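Local coordinates for protein 2-dehydro-3-deoxy-d-gluconate/2-dehydro-3-deoxy-phosphogluconate aldolase (Picrophilus torridus, PDB 4UXD) that is an aldolase of the dihydrodipicolinate synthetase family, a tetrameric enzyme whose subunit is built on a beta/alpha barrel, at residues 28-33 with 227-232; 122-127 with 152-157; 193-198 with 218-223. All coordinates share one frame; numbering follows the deposited sequence.

Overall arrangement
All three contacts reach the one parallel sheet of a beta/alpha barrel. Contact 1 spans all eight strands, joining the first, 27-31, to the loop after the last, 222-224; contacts 2 and 3 follow one another within that span. Their centres lie about 19 Å (1 and 2), about 20 Å (1 and 3) and about 16 Å (2 and 3) apart. Contacts 1 and 2 sit at C-terminal ends of strands, on opposite sides of the chain's centre, whereas contact 3 lies where strand 222-224 begins. Contacts 1 and 3 meet through neighbouring strands: Val29 N lies 2.9 Å from Gly223 O, a probable hydrogen bond that joins the last strand to the first and helps close the barrel.

Contact 1. Residues 28-33 with 227-232; sequences IVCPMI and TTNFSD
At the C-terminal end of the barrel's first strand, 27-31, Cys30, Pro31 and Ile33 meet Thr228 and Asn229 of the loop that follows the last strand, 222-224. The carboxamide of Asn229 does the polar work, gripping the backbone on both sides of Met32. Its ND2 donates to Pro31 O over 3.1 Å with a nearly straight N-H (170°), and the acceptor lies in the amide plane although the donor stands well above the plane of the proline carbonyl. Its OD1 in turn accepts from Ile33 N, also at 3.1 Å and almost straight. Asparagine suits the place because one flat group offers a donor and an acceptor. ND2 also reaches Gly226 O, which helps to fix the amide's rotation.

In a beta/alpha barrel of this family the first and last strands run side by side, and these bonds continue that junction beyond the strands into the 3-10 turn that includes Thr228 and Asn229. Thr228 OG1, whose chi1 of 62° sets it between the backbone N and carbonyl carbon, turns back to bond Cys225 O while lying 3.3 Å from Cys30 SG. The small Cys30 thiol touches this hydroxyl and the Asn229 amide from directions roughly at right angles, SG lying 3.6 Å from ND2. Thr228 CG2 meets Ile28 CG2 at 3.9 Å, so the branched side chain has a polar and an apolar arm in use. Ile33 lays CG1 3.5 Å from Asn229 OD1 and packs its apolar branches among Tyr272, Tyr273 and Phe276 of helix 270-279.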
loop_
_atom_site.group_PDB
_atom_site.type_symbol
_atom_site.label_atom_id
_atom_site.label_comp_id
_atom_site.label_asym_id
_atom_site.label_seq_id
_atom_site.Cartn_x
_atom_site.Cartn_y
_atom_site.Cartn_z
ATOM N N ILE A 28 28.286 17.401 0.939
ATOM C CA ILE A 28 27.400 17.215 -0.195
ATOM C C ILE A 28 27.908 16.166 -1.164
ATOM O O ILE A 28 29.023 16.242 -1.678
ATOM C CB ILE A 28 27.195 18.534 -0.942
ATOM C CG1 ILE A 28 26.611 19.584 0.016
ATOM C CG2 ILE A 28 26.281 18.340 -2.171
ATOM C CD1 ILE A 28 25.285 19.198 0.615
ATOM N N VAL A 29 27.052 15.179 -1.390
ATOM C CA VAL A 29 27.337 14.037 -2.236
ATOM C C VAL A 29 26.505 14.142 -3.499
ATOM O O VAL A 29 25.282 14.232 -3.396
ATOM C CB VAL A 29 26.989 12.720 -1.513
ATOM C CG1 VAL A 29 27.261 11.506 -2.407
ATOM C CG2 VAL A 29 27.729 12.624 -0.209
ATOM N N CYS A 30 27.127 14.126 -4.684
ATOM C CA CYS A 30 26.329 14.061 -5.916
ATOM C C CYS A 30 26.045 12.627 -6.365
ATOM O O CYS A 30 26.957 11.901 -6.754
ATOM C CB CYS A 30 26.996 14.796 -7.058
ATOM S SG CYS A 30 26.089 14.556 -8.616
ATOM N N PRO A 31 24.769 12.213 -6.324
ATOM C CA PRO A 31 24.473 10.925 -6.951
ATOM C C PRO A 31 24.438 11.128 -8.463
ATOM O O PRO A 31 23.441 11.604 -9.025
ATOM C CB PRO A 31 23.115 10.547 -6.366
ATOM C CG PRO A 31 22.444 11.847 -6.106
ATOM C CD PRO A 31 23.549 12.891 -5.875
ATOM N N MET A 32 25.564 10.811 -9.098
ATOM C CA MET A 32 25.795 11.150 -10.499
ATOM C C MET A 32 24.816 10.473 -11.443
ATOM O O MET A 32 24.545 9.277 -11.314
ATOM C CB MET A 32 27.211 10.760 -10.919
ATOM C CG MET A 32 28.321 11.419 -10.125
ATOM S SD MET A 32 29.956 10.845 -10.636
ATOM C CE MET A 32 29.983 11.431 -12.331
ATOM N N ILE A 33 24.298 11.232 -12.406
ATOM C CA ILE A 33 23.685 10.596 -13.560
ATOM C C ILE A 33 24.789 9.926 -14.361
ATOM O O ILE A 33 25.958 10.299 -14.269
ATOM C CB ILE A 33 22.925 11.586 -14.463
ATOM C CG1 ILE A 33 23.861 12.700 -14.942
ATOM C CG2 ILE A 33 21.721 12.160 -13.726
ATOM C CD1 ILE A 33 23.286 13.537 -16.053
ATOM N N THR A 227 20.027 16.958 -7.551
ATOM C CA THR A 227 19.972 18.240 -8.230
ATOM C C THR A 227 21.359 18.873 -8.412
ATOM O O THR A 227 21.507 19.811 -9.195
ATOM C CB THR A 227 19.084 19.233 -7.475
ATOM O OG1 THR A 227 19.651 19.512 -6.182
ATOM C CG2 THR A 227 17.676 18.670 -7.344
ATOM N N THR A 228 22.367 18.366 -7.710
ATOM C CA THR A 228 23.719 18.895 -7.862
ATOM C C THR A 228 24.318 18.547 -9.235
ATOM O O THR A 228 25.360 19.069 -9.601
ATOM C CB THR A 228 24.668 18.389 -6.755
ATOM O OG1 THR A 228 24.781 16.960 -6.816
ATOM C CG2 THR A 228 24.149 18.800 -5.396
ATOM N N ASN A 229 23.648 17.688 -9.996
ATOM C CA ASN A 229 24.097 17.360 -11.335
ATOM C C ASN A 229 24.030 18.564 -12.289
ATOM O O ASN A 229 24.639 18.548 -13.355
ATOM C CB ASN A 229 23.264 16.208 -11.903
ATOM C CG ASN A 229 23.702 14.863 -11.389
ATOM O OD1 ASN A 229 24.658 14.278 -11.897
ATOM N ND2 ASN A 229 23.002 14.353 -10.377
ATOM N N PHE A 230 23.285 19.598 -11.908
ATOM C CA PHE A 230 23.067 20.746 -12.780
ATOM C C PHE A 230 22.621 21.984 -12.008
ATOM O O PHE A 230 22.162 22.955 -12.594
ATOM C CB PHE A 230 22.033 20.396 -13.844
ATOM C CG PHE A 230 20.922 19.540 -13.331
ATOM C CD1 PHE A 230 19.866 20.098 -12.640
ATOM C CD2 PHE A 230 20.953 18.168 -13.509
ATOM C CE1 PHE A 230 18.857 19.300 -12.155
ATOM C CE2 PHE A 230 19.948 17.370 -13.029
ATOM C CZ PHE A 230 18.899 17.931 -12.353
ATOM N N SER A 231 22.780 21.952 -10.694
ATOM C CA SER A 231 22.415 23.079 -9.855
ATOM C C SER A 231 23.301 23.140 -8.616
ATOM O O SER A 231 23.548 22.122 -7.967
ATOM C CB SER A 231 20.949 22.984 -9.456
ATOM O OG SER A 231 20.581 24.078 -8.650
ATOM N N ASP A 232 23.790 24.336 -8.305
ATOM C CA ASP A 232 24.628 24.547 -7.131
ATOM C C ASP A 232 23.797 24.863 -5.871
ATOM O O ASP A 232 24.353 25.015 -4.774
ATOM C CB ASP A 232 25.615 25.687 -7.396
ATOM C CG ASP A 232 24.913 27.033 -7.599
ATOM O OD1 ASP A 232 23.720 27.038 -7.983
ATOM O OD2 ASP A 232 25.549 28.084 -7.376
#

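Contact 2. Residues 122-127 with 152-157; sequences VLMPPY and LIYNIP
Val122 pairs with Leu152 and Leu123 with Ile153 in parallel register, after which the segments diverge, their end-to-end directions 46° apart. Leu123 uses both of its polar backbone atoms in the ladder: its N donates to Leu152 O (3.2 Å), and its O accepts from Tyr154 N (2.9 Å), the alternating pattern of parallel strands. Leu123 O also receives the hydroxyl of Tyr140. Beyond the last bridge Tyr154 O takes over as the meeting point, with Met124 CA 3.3 Å away, a CA-H...O contact, and Pro125 CD at 3.2 Å. Proline has no N-H to offer here, and its ring carbon lies against the oxygen instead.

Tyr154 carries most of the side-chain packing. Its side chain leaves the strand with CG opposite the backbone N (chi1 -180°) and runs alongside that of Met124, both pointing the same way. The methionine bends at chi2 and chi3, bringing its methyl CE obliquely to within 3.5 Å of Tyr154 CD2; a flexible, unbranched chain can follow the ring in this way. The side chain of Val122 crosses that of Tyr154 at a slant, its CG1 3.7 Å from Tyr154 CB. One face of the ring, near the rim, receives Ile156 CG2, and that same methyl lies 4.2 Å from Met124 CB. At the far end of the ring, Tyr154 OH is held by Ser67 OG and also bonds a bound glycerol.

Tyr128 of the second subunit packs on Met124 and Ile156. The pairing closes the right-handed beta-alpha-beta unit of strand 120-123, helix 133-144 and strand 150-155: Leu123 and Ile153 face that helix through Ile143 and Tyr140, while Val122 and Leu152, on the other face of the sheet, pack on Met95 of strand 95-97.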
loop_
_atom_site.group_PDB
_atom_site.type_symbol
_atom_site.label_atom_id
_atom_site.label_comp_id
_atom_site.label_asym_id
_atom_site.label_seq_id
_atom_site.Cartn_x
_atom_site.Cartn_y
_atom_site.Cartn_z
ATOM N N VAL A 122 28.906 2.032 -1.644
ATOM C CA VAL A 122 27.532 2.285 -1.247
ATOM C C VAL A 122 26.643 1.142 -1.698
ATOM O O VAL A 122 26.555 0.845 -2.892
ATOM C CB VAL A 122 26.977 3.574 -1.848
ATOM C CG1 VAL A 122 25.602 3.905 -1.216
ATOM C CG2 VAL A 122 27.960 4.706 -1.678
ATOM N N LEU A 123 25.942 0.541 -0.744
ATOM C CA LEU A 123 25.147 -0.651 -1.000
ATOM C C LEU A 123 23.743 -0.549 -0.390
ATOM O O LEU A 123 23.601 -0.296 0.804
ATOM C CB LEU A 123 25.872 -1.878 -0.447
ATOM C CG LEU A 123 25.142 -3.208 -0.607
ATOM C CD1 LEU A 123 24.954 -3.511 -2.075
ATOM C CD2 LEU A 123 25.903 -4.337 0.084
ATOM N N MET A 124 22.718 -0.751 -1.220
ATOM C CA MET A 124 21.334 -0.838 -0.749
ATOM C C MET A 124 20.910 -2.302 -0.684
ATOM O O MET A 124 21.585 -3.181 -1.215
ATOM C CB MET A 124 20.367 -0.043 -1.650
ATOM C CG MET A 124 19.999 -0.709 -2.972
ATOM S SD MET A 124 21.446 -0.852 -4.012
ATOM C CE MET A 124 21.660 0.844 -4.484
ATOM N N PRO A 125 19.793 -2.578 -0.014
ATOM C CA PRO A 125 19.484 -4.005 0.055
ATOM C C PRO A 125 19.100 -4.622 -1.295
ATOM O O PRO A 125 18.704 -3.905 -2.211
ATOM C CB PRO A 125 18.321 -4.054 1.043
ATOM C CG PRO A 125 18.573 -2.869 1.959
ATOM C CD PRO A 125 19.125 -1.801 1.047
ATOM N N PRO A 126 19.238 -5.951 -1.419
ATOM C CA PRO A 126 18.800 -6.643 -2.630
ATOM C C PRO A 126 17.347 -6.377 -2.924
ATOM O O PRO A 126 16.574 -6.121 -1.974
ATOM C CB PRO A 126 18.998 -8.122 -2.299
ATOM C CG PRO A 126 19.860 -8.159 -1.125
ATOM C CD PRO A 126 19.732 -6.879 -0.397
ATOM N N TYR A 127 16.984 -6.473 -4.209
ATOM C CA TYR A 127 15.668 -6.096 -4.666
ATOM C C TYR A 127 15.025 -7.236 -5.447
ATOM O O TYR A 127 15.470 -8.384 -5.334
ATOM C CB TYR A 127 15.758 -4.797 -5.471
ATOM C CG TYR A 127 16.969 -4.689 -6.345
ATOM C CD1 TYR A 127 18.170 -4.189 -5.835
ATOM C CD2 TYR A 127 16.930 -5.092 -7.678
ATOM C CE1 TYR A 127 19.287 -4.095 -6.617
ATOM C CE2 TYR A 127 18.058 -5.002 -8.482
ATOM C CZ TYR A 127 19.229 -4.498 -7.947
ATOM O OH TYR A 127 20.346 -4.395 -8.730
ATOM N N LEU A 152 28.892 2.683 3.033
ATOM C CA LEU A 152 27.688 3.350 3.513
ATOM C C LEU A 152 26.479 2.547 3.080
ATOM O O LEU A 152 26.273 2.272 1.889
ATOM C CB LEU A 152 27.610 4.788 2.994
ATOM C CG LEU A 152 28.650 5.699 3.664
ATOM C CD1 LEU A 152 29.782 6.029 2.702
ATOM C CD2 LEU A 152 28.025 6.971 4.187
ATOM N N ILE A 153 25.691 2.148 4.067
ATOM C CA ILE A 153 24.425 1.496 3.802
ATOM C C ILE A 153 23.460 2.521 3.219
ATOM O O ILE A 153 23.480 3.707 3.584
ATOM C CB ILE A 153 23.862 0.863 5.070
ATOM C CG1 ILE A 153 24.829 -0.229 5.528
ATOM C CG2 ILE A 153 22.447 0.357 4.837
ATOM C CD1 ILE A 153 24.194 -1.443 6.143
ATOM N N TYR A 154 22.642 2.053 2.288
ATOM C CA TYR A 154 21.753 2.922 1.543
ATOM C C TYR A 154 20.306 2.427 1.690
ATOM O O TYR A 154 19.977 1.300 1.326
ATOM C CB TYR A 154 22.224 2.960 0.101
ATOM C CG TYR A 154 21.458 3.805 -0.881
ATOM C CD1 TYR A 154 20.573 4.799 -0.482
ATOM C CD2 TYR A 154 21.624 3.577 -2.245
ATOM C CE1 TYR A 154 19.873 5.546 -1.437
ATOM C CE2 TYR A 154 20.950 4.303 -3.196
ATOM C CZ TYR A 154 20.077 5.280 -2.800
ATOM O OH TYR A 154 19.424 5.966 -3.800
ATOM N N ASN A 155 19.453 3.253 2.277
ATOM C CA ASN A 155 18.079 2.836 2.480
ATOM C C ASN A 155 17.176 3.620 1.547
ATOM O O ASN A 155 17.044 4.823 1.685
ATOM C CB ASN A 155 17.647 3.001 3.937
ATOM C CG ASN A 155 16.180 2.622 4.152
ATOM O OD1 ASN A 155 15.791 1.457 3.980
ATOM N ND2 ASN A 155 15.356 3.612 4.506
ATOM N N ILE A 156 16.570 2.919 0.594
ATOM C CA ILE A 156 15.682 3.550 -0.366
ATOM C C ILE A 156 14.488 2.598 -0.608
ATOM O O ILE A 156 14.454 1.870 -1.602
ATOM C CB ILE A 156 16.470 3.920 -1.670
ATOM C CG1 ILE A 156 15.542 4.428 -2.772
ATOM C CG2 ILE A 156 17.319 2.735 -2.179
ATOM C CD1 ILE A 156 16.225 5.327 -3.774
ATOM N N PRO A 157 13.511 2.578 0.338
ATOM C CA PRO A 157 12.428 1.578 0.326
ATOM C C PRO A 157 11.469 1.718 -0.867
ATOM O O PRO A 157 10.730 0.789 -1.164
ATOM C CB PRO A 157 11.698 1.824 1.667
ATOM C CG PRO A 157 11.959 3.225 1.998
ATOM C CD PRO A 157 13.376 3.495 1.486
#

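Contact 3. Residues 193-198 with 218-223; sequences EMLSLS and LGASGG
Leu195, near the end of helix 188-195, reaches across to Leu218 and to the bend Gly219-Ala220 that leads into strand 222-224. Its CG stands anti to its carbonyl carbon (chi1 -75°) and chi2 is extended, a relaxed leucine shape that spreads the two methyls over different targets. CD1 lies 3.6 Å from Leu218 CB and 3.5 Å from Leu218 O. CD2 settles over the following backbone, 3.7 Å from Ala220 CA and 3.9 Å from Gly219 C.

Leu218 adopts the same conformation, and the two side chains cross at about a right angle, so that Leu195 meets the root of Leu218 and leaves its branches to Ile188 and Met192 of helix 188-195 and to Thr214 of the third subunit. Gly219 ends helix 212-217 in a Schellman motif; its positive phi (104°) would press a CB against the preceding carbonyl oxygen. Ala220 adds its CB, 4.3 Å from Leu195 CD2, a small apolar group suited to this approach. A type I turn from Leu195 to Ser198, with Ser198 N bonded to Leu195 O at 2.9 Å, brings Ser198 to the edge of the contact. Ser198 OG lies 4.5 Å from Ser221 OG, too far to bond; the latter bonds Val204 N.

No hydrogen bond joins the two segments, so their association rests on apolar contact and shape: leucine methyls shield part of a helix-to-strand turn at the protein surface.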
loop_
_atom_site.group_PDB
_atom_site.type_symbol
_atom_site.label_atom_id
_atom_site.label_comp_id
_atom_site.label_asym_id
_atom_site.label_seq_id
_atom_site.Cartn_x
_atom_site.Cartn_y
_atom_site.Cartn_z
ATOM N N GLU A 193 15.164 8.001 13.507
ATOM C CA GLU A 193 15.674 6.725 14.028
ATOM C C GLU A 193 17.090 6.493 13.522
ATOM O O GLU A 193 17.961 6.128 14.309
ATOM C CB GLU A 193 14.788 5.534 13.639
ATOM C CG GLU A 193 13.396 5.501 14.336
ATOM C CD GLU A 193 12.483 4.365 13.825
ATOM O OE1 GLU A 193 12.190 4.308 12.611
ATOM O OE2 GLU A 193 12.050 3.528 14.626
ATOM N N MET A 194 17.326 6.710 12.217
ATOM C CA MET A 194 18.655 6.523 11.630
ATOM C C MET A 194 19.661 7.500 12.272
ATOM O O MET A 194 20.803 7.121 12.599
ATOM C CB MET A 194 18.641 6.713 10.099
ATOM C CG MET A 194 17.873 5.655 9.271
ATOM S SD MET A 194 18.409 3.916 9.448
ATOM C CE MET A 194 18.064 3.250 7.826
ATOM N N LEU A 195 19.234 8.748 12.461
ATOM C CA LEU A 195 20.064 9.758 13.116
ATOM C C LEU A 195 20.464 9.362 14.527
ATOM O O LEU A 195 21.499 9.794 15.024
ATOM C CB LEU A 195 19.343 11.100 13.171
ATOM C CG LEU A 195 19.265 11.901 11.870
ATOM C CD1 LEU A 195 18.369 13.123 12.095
ATOM C CD2 LEU A 195 20.660 12.324 11.383
ATOM N N SER A 196 19.644 8.541 15.178
ATOM C CA SER A 196 19.964 8.065 16.523
ATOM C C SER A 196 21.175 7.118 16.522
ATOM O O SER A 196 21.689 6.767 17.582
ATOM C CB SER A 196 18.754 7.363 17.147
ATOM O OG SER A 196 18.996 5.974 17.290
ATOM N N LEU A 197 21.601 6.702 15.331
ATOM C CA LEU A 197 22.784 5.860 15.152
ATOM C C LEU A 197 24.003 6.720 14.843
ATOM O O LEU A 197 25.113 6.210 14.667
ATOM C CB LEU A 197 22.580 4.849 14.006
ATOM C CG LEU A 197 21.362 3.922 14.025
ATOM C CD1 LEU A 197 21.345 3.094 12.762
ATOM C CD2 LEU A 197 21.359 3.019 15.241
ATOM N N SER A 198 23.795 8.026 14.758
ATOM C CA SER A 198 24.868 8.935 14.385
ATOM C C SER A 198 25.985 8.950 15.438
ATOM O O SER A 198 25.721 8.902 16.648
ATOM C CB SER A 198 24.306 10.347 14.176
ATOM O OG SER A 198 25.136 11.125 13.341
ATOM N N LEU A 218 18.416 18.591 12.420
ATOM C CA LEU A 218 18.302 17.420 13.274
ATOM C C LEU A 218 19.623 16.661 13.461
ATOM O O LEU A 218 19.652 15.621 14.126
ATOM C CB LEU A 218 17.250 16.474 12.687
ATOM C CG LEU A 218 15.815 16.982 12.664
ATOM C CD1 LEU A 218 14.904 16.058 11.879
ATOM C CD2 LEU A 218 15.305 17.133 14.085
ATOM N N GLY A 219 20.700 17.159 12.853
ATOM C CA GLY A 219 22.008 16.565 13.024
ATOM C C GLY A 219 22.539 15.716 11.868
ATOM O O GLY A 219 23.515 14.987 12.054
ATOM N N ALA A 220 21.938 15.797 10.680
ATOM C CA ALA A 220 22.452 15.019 9.538
ATOM C C ALA A 220 23.882 15.412 9.160
ATOM O O ALA A 220 24.242 16.596 9.173
ATOM C CB ALA A 220 21.551 15.183 8.328
ATOM N N SER A 221 24.686 14.420 8.784
ATOM C CA SER A 221 26.059 14.677 8.349
ATOM C C SER A 221 26.107 15.406 7.003
ATOM O O SER A 221 27.147 15.938 6.623
ATOM C CB SER A 221 26.849 13.371 8.260
ATOM O OG SER A 221 26.579 12.548 9.377
ATOM N N GLY A 222 24.979 15.442 6.298
ATOM C CA GLY A 222 24.891 16.120 5.011
ATOM C C GLY A 222 23.861 15.465 4.104
ATOM O O GLY A 222 23.015 14.694 4.563
ATOM N N GLY A 223 23.930 15.764 2.813
ATOM C CA GLY A 223 22.978 15.220 1.865
ATOM C C GLY A 223 23.583 14.514 0.668
ATOM O O GLY A 223 24.706 14.800 0.259
#